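Local coordinates for amino acid adenylation domain-containing protein (Bacillus stratosphericus LAMA 585, PDB 6ULX) that probably activates 4-methyl-2-oxopentanoate, or a similar carboxylic acid, as its acyl-adenylate, at residues D248-P253 against F275-D280; W290-M295 against H320-D325; V305-I310 against S379-G384. One frame throughout, in Å; residues are numbered along the deposited sequence.

All three contacts gather round helix 307-317. Contact 3 sits at its first turn, contact 2 follows its last, and contact 1 meets its flank, where Asn-279 ND2 bonds Thr-309 O and one sulfate is shared with contact 3. Contacts 1 and 3 are buried, about 15 to 17 Å from the chain centre, measured centre to centre; contact 2, at about 24 Å, is partly open. Chemistry follows place: contact 1 joins two helices by apolar packing and a methionine sulfur, contact 2 ties two loops by one backbone bond, a histidine ring and a water, and contact 3 pairs a buried threonine hydroxyl with a carbonyl, while neighbouring aliphatic side chains reach the adenine.

Contact 1. Residues D248-P253 against F275-D280; sequences DFIAQP and FAMIND. With SO4 (sulfate ion), chain P.
Asn-279 ND2, on the turn that presses Met-277 and Ile-278 against Pro-253, is gripped by Thr-309 O of helix 307-317 and, weakly, by O4 and O3 of a sulfate ion, 3.4 and 3.5 Å from ND2. Toward 248-253 the side chains that meet are apolar, brushed by two backbone carbonyls. Met-277 carries most of the contact: its chain runs extended through chi2 and then bends at chi3 (73°), which brings CE to 3.5 Å from Pro-253 CG while SD lies 3.9 Å from Phe-249 CE2. This is a Met-aromatic contact, the sulfur approaching the ring obliquely, 65° off its normal. Helices 246-251 and 272-279 each follow a parallel strand of the large mixed sheet, so the contact joins two successive beta-alpha-beta crossovers of the adenylate-forming fold. Flexible, unbranched methionine suits a junction between two rings. Pro-253, just after helix 246-251, lays its CA 3.7 Å above one face of the Phe-249 ring, displaced toward the rim; that ring also stacks with Trp-218. Ile-278 CD1 comes 3.3 Å from Pro-253 O, in van der Waals contact, and 4.0 Å from Pro-253 CB; Phe-313 touches the same isoleucine.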
# COMPACT_ATOMS: atom_id res chain seq x y z
N ASP A 248 -17.97 0.80 -3.16
CA ASP A 248 -18.64 1.31 -4.35
C ASP A 248 -17.78 1.15 -5.60
O ASP A 248 -18.31 0.93 -6.69
CB ASP A 248 -19.02 2.78 -4.16
CG ASP A 248 -20.12 2.97 -3.14
OD1 ASP A 248 -20.07 3.96 -2.38
OD2 ASP A 248 -21.04 2.12 -3.10
N PHE A 249 -16.45 1.26 -5.46
CA PHE A 249 -15.58 1.02 -6.61
C PHE A 249 -15.53 -0.47 -6.95
O PHE A 249 -15.63 -0.85 -8.12
CB PHE A 249 -14.17 1.54 -6.33
CG PHE A 249 -13.15 1.06 -7.33
CD1 PHE A 249 -12.96 1.75 -8.52
CD2 PHE A 249 -12.40 -0.07 -7.09
CE1 PHE A 249 -12.03 1.31 -9.44
CE2 PHE A 249 -11.47 -0.51 -8.01
CZ PHE A 249 -11.29 0.18 -9.19
N ILE A 250 -15.37 -1.32 -5.94
CA ILE A 250 -15.25 -2.75 -6.19
C ILE A 250 -16.50 -3.28 -6.87
O ILE A 250 -16.44 -4.17 -7.73
CB ILE A 250 -14.97 -3.50 -4.87
CG1 ILE A 250 -13.68 -2.99 -4.22
CG2 ILE A 250 -14.89 -5.00 -5.13
CD1 ILE A 250 -12.42 -3.29 -5.00
N ALA A 251 -17.67 -2.74 -6.50
CA ALA A 251 -18.91 -3.17 -7.13
C ALA A 251 -18.95 -2.77 -8.60
O ALA A 251 -19.24 -3.60 -9.47
CB ALA A 251 -20.10 -2.57 -6.38
N GLN A 252 -18.65 -1.51 -8.90
CA GLN A 252 -18.69 -0.97 -10.26
C GLN A 252 -17.40 -0.22 -10.51
O GLN A 252 -17.33 1.00 -10.29
CB GLN A 252 -19.91 -0.07 -10.46
CG GLN A 252 -21.25 -0.76 -10.26
CD GLN A 252 -21.78 -1.41 -11.52
OE1 GLN A 252 -22.57 -0.82 -12.25
NE2 GLN A 252 -21.34 -2.64 -11.78
N PRO A 253 -16.35 -0.91 -10.97
CA PRO A 253 -15.05 -0.23 -11.14
C PRO A 253 -15.10 0.99 -12.04
O PRO A 253 -14.35 1.94 -11.83
CB PRO A 253 -14.15 -1.33 -11.72
CG PRO A 253 -14.77 -2.61 -11.25
CD PRO A 253 -16.26 -2.35 -11.25
N PHE A 275 -6.19 -0.78 -11.68
CA PHE A 275 -5.97 -0.52 -13.10
C PHE A 275 -6.33 -1.74 -13.94
O PHE A 275 -6.87 -1.61 -15.04
CB PHE A 275 -4.52 -0.11 -13.34
CG PHE A 275 -4.11 1.16 -12.64
CD1 PHE A 275 -3.75 1.15 -11.30
CD2 PHE A 275 -4.09 2.36 -13.33
CE1 PHE A 275 -3.39 2.32 -10.66
CE2 PHE A 275 -3.72 3.53 -12.69
CZ PHE A 275 -3.36 3.50 -11.35
N ALA A 276 -6.04 -2.94 -13.42
CA ALA A 276 -6.38 -4.15 -14.15
C ALA A 276 -7.89 -4.36 -14.19
O ALA A 276 -8.43 -4.78 -15.22
CB ALA A 276 -5.70 -5.36 -13.50
N MET A 277 -8.59 -4.06 -13.09
CA MET A 277 -10.04 -4.16 -13.10
C MET A 277 -10.64 -3.29 -14.20
O MET A 277 -11.59 -3.70 -14.89
CB MET A 277 -10.61 -3.76 -11.74
CG MET A 277 -10.31 -4.76 -10.63
SD MET A 277 -10.94 -4.25 -9.02
CE MET A 277 -12.70 -4.52 -9.24
N ILE A 278 -10.10 -2.08 -14.39
CA ILE A 278 -10.59 -1.20 -15.44
C ILE A 278 -10.31 -1.80 -16.82
O ILE A 278 -11.15 -1.74 -17.72
CB ILE A 278 -9.98 0.20 -15.30
CG1 ILE A 278 -10.47 0.89 -14.02
CG2 ILE A 278 -10.29 1.04 -16.53
CD1 ILE A 278 -11.96 1.15 -13.99
N ASN A 279 -9.12 -2.39 -16.99
CA ASN A 279 -8.78 -2.96 -18.29
C ASN A 279 -9.74 -4.06 -18.70
O ASN A 279 -9.97 -4.28 -19.89
CB ASN A 279 -7.34 -3.50 -18.26
CG ASN A 279 -6.31 -2.40 -18.14
OD1 ASN A 279 -6.60 -1.23 -18.40
ND2 ASN A 279 -5.10 -2.76 -17.74
N ASP A 280 -10.33 -4.77 -17.72
CA ASP A 280 -11.28 -5.83 -18.03
C ASP A 280 -12.58 -5.30 -18.63
O ASP A 280 -13.39 -6.10 -19.11
CB ASP A 280 -11.59 -6.64 -16.77
CG ASP A 280 -10.41 -7.47 -16.31
OD1 ASP A 280 -9.61 -7.90 -17.16
OD2 ASP A 280 -10.30 -7.71 -15.09
S SO4 P . -4.08 -6.65 -17.30
O1 SO4 P . -4.83 -7.90 -17.44
O2 SO4 P . -2.72 -6.95 -16.86
O3 SO4 P . -4.03 -5.97 -18.60
O4 SO4 P . -4.74 -5.79 -16.33

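Contact 2. Residues W290-M295 against H320-D325; sequences WDLSAM and HGLKGD. With SO4 (sulfate ion), chain F.
Trp-290 turns the edge of its six-membered ring onto a face of the His-320 ring, a T-shaped pair with planes at 72° in which Trp-290 CE3 comes within 3.5 Å of His-320 CE1. Both side chains extend in the same direction, and the same histidine takes a hydrogen bond at ND1 from Trp-290 N (3.2 Å), the donor standing 34° out of the imidazole plane. Next along, Leu-292 N reaches His-320 O at 2.9 Å in a nearly straight bond, and the apolar side closes as Leu-322 CD1 packs 3.8 Å from Met-295 CB. Met-260 of helix 255-263 and Phe-313 of helix 307-317 lie against this cluster. Gly-321, with positive phi, is the C' residue of the Schellman motif ending helix 307-317, and Asp-291 OD1 makes an Asx turn by accepting Ser-293 N, while also binding Ser-293 OG at 2.7 Å.

The other flank is looser. Lys-323 bends at chi4 (-53°), bringing NZ to a weak, 3.3 Å bond with Ser-293 O, and a water that accepts from Lys-323 N sits close to the carbonyls of Leu-292 and Met-295. Beyond, Gly-324 N binds O1 of a sulfate that Arg-348 also holds. The contact thus joins the loops leading into the neighbouring parallel strands 297-300 and 327-333. Because ND1 accepts a hydrogen bond from Trp-290 N and NE2 is bonded to Ile-285 O, an acceptor, His-320 is probably neutral, with its hydrogen on NE2.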
# COMPACT_ATOMS: atom_id res chain seq x y z
N TRP A 290 -16.08 9.71 -21.57
CA TRP A 290 -15.56 10.40 -20.40
C TRP A 290 -14.60 11.49 -20.84
O TRP A 290 -13.92 11.36 -21.86
CB TRP A 290 -14.84 9.43 -19.44
CG TRP A 290 -15.73 8.43 -18.78
CD1 TRP A 290 -16.43 8.59 -17.63
CD2 TRP A 290 -16.01 7.10 -19.25
NE1 TRP A 290 -17.13 7.44 -17.34
CE2 TRP A 290 -16.89 6.52 -18.32
CE3 TRP A 290 -15.60 6.36 -20.36
CZ2 TRP A 290 -17.37 5.22 -18.47
CZ3 TRP A 290 -16.07 5.06 -20.50
CH2 TRP A 290 -16.95 4.51 -19.56
N ASP A 291 -14.54 12.56 -20.05
CA ASP A 291 -13.57 13.63 -20.24
C ASP A 291 -12.58 13.57 -19.07
O ASP A 291 -12.86 14.07 -17.97
CB ASP A 291 -14.26 14.99 -20.31
CG ASP A 291 -13.28 16.13 -20.57
OD1 ASP A 291 -12.08 15.85 -20.74
OD2 ASP A 291 -13.72 17.29 -20.60
N LEU A 292 -11.43 12.95 -19.31
CA LEU A 292 -10.39 12.79 -18.30
C LEU A 292 -9.22 13.74 -18.53
O LEU A 292 -8.12 13.48 -18.04
CB LEU A 292 -9.91 11.34 -18.28
CG LEU A 292 -10.99 10.27 -18.17
CD1 LEU A 292 -10.39 8.88 -18.32
CD2 LEU A 292 -11.74 10.39 -16.84
N SER A 293 -9.45 14.83 -19.26
CA SER A 293 -8.35 15.73 -19.62
C SER A 293 -7.79 16.47 -18.41
O SER A 293 -6.70 17.03 -18.51
CB SER A 293 -8.83 16.74 -20.67
OG SER A 293 -9.95 17.46 -20.19
N ALA A 294 -8.50 16.49 -17.29
CA ALA A 294 -8.01 17.17 -16.10
C ALA A 294 -7.03 16.33 -15.29
O ALA A 294 -6.24 16.88 -14.52
CB ALA A 294 -9.18 17.58 -15.20
N MET A 295 -7.06 15.01 -15.45
CA MET A 295 -6.19 14.14 -14.67
C MET A 295 -4.73 14.33 -15.09
O MET A 295 -4.40 14.32 -16.28
CB MET A 295 -6.61 12.68 -14.85
CG MET A 295 -5.79 11.69 -14.02
SD MET A 295 -5.80 12.04 -12.25
CE MET A 295 -7.54 11.93 -11.86
N HIS A 320 -10.49 9.02 -24.32
CA HIS A 320 -11.29 9.76 -23.35
C HIS A 320 -10.53 10.91 -22.72
O HIS A 320 -10.98 11.48 -21.73
CB HIS A 320 -11.80 8.81 -22.26
CG HIS A 320 -12.66 7.70 -22.79
ND1 HIS A 320 -13.96 7.89 -23.19
CD2 HIS A 320 -12.39 6.38 -22.98
CE1 HIS A 320 -14.46 6.73 -23.61
NE2 HIS A 320 -13.53 5.81 -23.48
N GLY A 321 -9.38 11.27 -23.28
CA GLY A 321 -8.66 12.45 -22.85
C GLY A 321 -7.58 12.24 -21.81
O GLY A 321 -7.01 13.23 -21.33
N LEU A 322 -7.29 11.00 -21.44
CA LEU A 322 -6.28 10.74 -20.42
C LEU A 322 -4.88 10.86 -21.03
O LEU A 322 -4.53 10.09 -21.93
CB LEU A 322 -6.47 9.35 -19.81
CG LEU A 322 -5.59 9.08 -18.58
CD1 LEU A 322 -6.13 9.82 -17.36
CD2 LEU A 322 -5.48 7.58 -18.31
N LYS A 323 -4.10 11.82 -20.55
CA LYS A 323 -2.75 12.01 -21.06
C LYS A 323 -1.90 10.77 -20.78
O LYS A 323 -2.16 10.01 -19.85
CB LYS A 323 -2.11 13.25 -20.42
CG LYS A 323 -2.97 14.50 -20.53
CD LYS A 323 -2.36 15.68 -19.78
CE LYS A 323 -3.41 16.73 -19.44
NZ LYS A 323 -4.19 17.15 -20.64
N GLY A 324 -0.88 10.58 -21.60
CA GLY A 324 -0.07 9.39 -21.55
C GLY A 324 1.02 9.37 -20.50
O GLY A 324 1.74 8.37 -20.41
N ASP A 325 1.15 10.42 -19.70
CA ASP A 325 2.21 10.51 -18.70
C ASP A 325 1.66 10.64 -17.28
O ASP A 325 2.39 11.06 -16.37
CB ASP A 325 3.14 11.69 -19.01
CG ASP A 325 2.40 13.02 -19.01
OD1 ASP A 325 1.16 13.02 -18.91
OD2 ASP A 325 3.07 14.07 -19.10
S SO4 F . -1.05 12.94 -24.94
O1 SO4 F . -0.99 12.29 -23.64
O2 SO4 F . 0.22 13.60 -25.22
O3 SO4 F . -1.31 11.94 -25.97
O4 SO4 F . -2.12 13.93 -24.94
O HOH W 1 -5.52 13.52 -18.51

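Contact 3. Residues V305-I310 against S379-G384; sequences VVPKTI and SFTELG. With QA7 (5'-O-{(S)-hydroxy[(4-methyl-2-oxopentanoyl)oxy]phosphoryl}adenosine), chain B; SO4 (sulfate ion), chain P.
The carbonyl group of Val-305 is met from above its plane by Thr-381 OG1, which donates a 2.8 Å hydrogen bond to Val-305 O from 55° out of that plane. The other flat group is the adenine of the bound acyl-adenylate: Leu-383 and Val-305 stand on opposite sides of its plane near the amino group, with Leu-383 CD1 3.5 Å and Val-305 CG2 3.9 Å from N24.

Thr-381 has its OG1 anti to its own carbonyl carbon (chi1 -54°), which turns the hydroxyl to Val-305 O and leaves CG2 to pack 3.8 Å from Val-305 CG1; a threonine thus serves a polar and an apolar neighbour at once. The Pro-307 ring runs antiparallel alongside the Thr-381 side chain, with CG 3.4 Å from OG1. Proline suits the first turn of helix 307-317, just after the N-cap position at Val-306, where the helix needs no backbone N-H. One water completes the seam, donating to Val-305 O and accepting from Thr-381 N, each at 2.9 Å.

The contact binds the start of this helix to the end of strand 377-381, which pairs with strand 355-359. Pro-329 backs Thr-381 and Leu-383, and the ligand's hydrogen bonds include those to Ala-330 O, Ser-334 N and Asp-442 OD1, as expected of this superfamily. Thr-309 OG1 holds a sulfate. With a hydroxyl and a water both donating to it, Val-305 O is well satisfied in a buried place, while Leu-383 and Val-305 flank the amino end of the adenine from its two sides with apolar surface.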
# COMPACT_ATOMS: atom_id res chain seq x y z
N VAL A 305 3.78 -3.21 -9.54
CA VAL A 305 3.29 -2.45 -10.69
C VAL A 305 3.68 -3.20 -11.95
O VAL A 305 4.87 -3.37 -12.25
CB VAL A 305 3.87 -1.03 -10.69
CG1 VAL A 305 3.30 -0.23 -11.85
CG2 VAL A 305 3.58 -0.33 -9.36
N VAL A 306 2.68 -3.66 -12.70
CA VAL A 306 2.89 -4.51 -13.86
C VAL A 306 2.97 -3.62 -15.10
O VAL A 306 2.04 -2.84 -15.35
CB VAL A 306 1.76 -5.54 -14.00
CG1 VAL A 306 1.94 -6.37 -15.26
CG2 VAL A 306 1.71 -6.44 -12.77
N PRO A 307 4.04 -3.71 -15.89
CA PRO A 307 4.13 -2.84 -17.08
C PRO A 307 2.96 -3.02 -18.04
O PRO A 307 2.38 -2.02 -18.50
CB PRO A 307 5.47 -3.25 -17.72
CG PRO A 307 6.27 -3.82 -16.59
CD PRO A 307 5.27 -4.51 -15.70
N LYS A 308 2.60 -4.26 -18.37
CA LYS A 308 1.51 -4.48 -19.31
C LYS A 308 0.20 -3.90 -18.79
O LYS A 308 -0.62 -3.43 -19.59
CB LYS A 308 1.35 -5.97 -19.60
CG LYS A 308 2.29 -6.49 -20.68
CD LYS A 308 2.21 -8.01 -20.81
CE LYS A 308 3.02 -8.51 -22.00
NZ LYS A 308 3.02 -10.00 -22.10
N THR A 309 -0.01 -3.93 -17.48
CA THR A 309 -1.25 -3.40 -16.92
C THR A 309 -1.38 -1.90 -17.17
O THR A 309 -2.40 -1.43 -17.69
CB THR A 309 -1.31 -3.70 -15.42
OG1 THR A 309 -1.22 -5.11 -15.20
CG2 THR A 309 -2.61 -3.17 -14.82
N ILE A 310 -0.34 -1.14 -16.83
CA ILE A 310 -0.45 0.31 -16.89
C ILE A 310 -0.45 0.81 -18.33
O ILE A 310 -1.03 1.86 -18.63
CB ILE A 310 0.68 0.98 -16.07
CG1 ILE A 310 2.05 0.59 -16.63
CG2 ILE A 310 0.57 0.58 -14.61
CD1 ILE A 310 3.21 1.21 -15.87
N SER A 379 10.88 -8.15 -16.84
CA SER A 379 10.72 -6.70 -16.88
C SER A 379 10.18 -6.20 -15.55
O SER A 379 9.27 -6.81 -14.97
CB SER A 379 9.80 -6.28 -18.02
OG SER A 379 10.35 -6.61 -19.28
N PHE A 380 10.74 -5.10 -15.05
CA PHE A 380 10.32 -4.50 -13.80
C PHE A 380 10.00 -3.03 -14.04
O PHE A 380 10.64 -2.37 -14.86
CB PHE A 380 11.41 -4.60 -12.73
CG PHE A 380 11.93 -5.99 -12.52
CD1 PHE A 380 11.21 -6.91 -11.78
CD2 PHE A 380 13.14 -6.38 -13.07
CE1 PHE A 380 11.69 -8.19 -11.59
CE2 PHE A 380 13.63 -7.66 -12.88
CZ PHE A 380 12.90 -8.57 -12.14
N THR A 381 9.00 -2.52 -13.32
CA THR A 381 8.66 -1.11 -13.36
C THR A 381 9.53 -0.35 -12.37
O THR A 381 9.56 -0.69 -11.18
CB THR A 381 7.18 -0.89 -13.04
OG1 THR A 381 6.37 -1.69 -13.91
CG2 THR A 381 6.81 0.57 -13.21
N GLU A 382 10.23 0.66 -12.85
CA GLU A 382 10.99 1.53 -11.96
C GLU A 382 10.03 2.34 -11.09
O GLU A 382 8.98 2.80 -11.56
CB GLU A 382 11.90 2.46 -12.75
CG GLU A 382 13.11 1.78 -13.34
CD GLU A 382 14.06 2.76 -14.01
OE1 GLU A 382 13.69 3.33 -15.05
OE2 GLU A 382 15.18 2.96 -13.48
N LEU A 383 10.39 2.51 -9.82
CA LEU A 383 9.55 3.21 -8.86
C LEU A 383 10.09 4.59 -8.50
O LEU A 383 9.46 5.29 -7.70
CB LEU A 383 9.38 2.36 -7.60
CG LEU A 383 8.90 0.94 -7.89
CD1 LEU A 383 8.72 0.13 -6.61
CD2 LEU A 383 7.58 0.96 -8.68
N GLY A 384 11.22 5.00 -9.06
CA GLY A 384 11.66 6.38 -9.01
C GLY A 384 12.68 6.64 -7.92
O GLY A 384 13.07 5.77 -7.14
C01 QA7 B . 1.34 4.18 -0.23
C02 QA7 B . 2.42 3.32 -0.88
C03 QA7 B . 2.42 3.62 -2.38
C04 QA7 B . 2.24 1.85 -0.55
C05 QA7 B . 2.22 1.61 0.96
C06 QA7 B . 1.75 0.27 1.51
C10 QA7 B . 3.98 -2.28 2.36
C11 QA7 B . 4.41 -3.29 1.50
C12 QA7 B . 5.95 -3.10 1.09
C13 QA7 B . 6.07 -3.74 0.05
C14 QA7 B . 4.58 -3.59 -0.73
C16 QA7 B . 4.29 -1.32 -1.68
C18 QA7 B . 4.99 -1.66 -3.72
C19 QA7 B . 5.38 -1.64 -5.09
C21 QA7 B . 5.91 -3.88 -4.96
C23 QA7 B . 5.08 -2.84 -3.05
N15 QA7 B . 4.65 -2.61 -1.78
N17 QA7 B . 4.50 -0.72 -2.87
N20 QA7 B . 5.83 -2.75 -5.66
N22 QA7 B . 5.55 -3.95 -3.69
N24 QA7 B . 5.30 -0.41 -5.85
O07 QA7 B . 1.64 0.03 2.91
O09 QA7 B . 2.66 -2.56 2.74
O25 QA7 B . 3.71 -3.24 0.15
O26 QA7 B . 6.30 -5.19 0.24
O27 QA7 B . 6.85 -3.60 2.20
O28 QA7 B . 2.55 -1.36 4.97
O29 QA7 B . 0.44 -2.02 3.92
O30 QA7 B . 1.48 -0.56 0.70
O31 QA7 B . 2.56 2.47 1.70
P08 QA7 B . 1.81 -1.47 3.65
S SO4 P . -4.08 -6.65 -17.30
O1 SO4 P . -4.83 -7.90 -17.44
O2 SO4 P . -2.72 -6.95 -16.86
O3 SO4 P . -4.03 -5.97 -18.60
O4 SO4 P . -4.74 -5.79 -16.33
O HOH W 2 7.50 -4.34 -11.55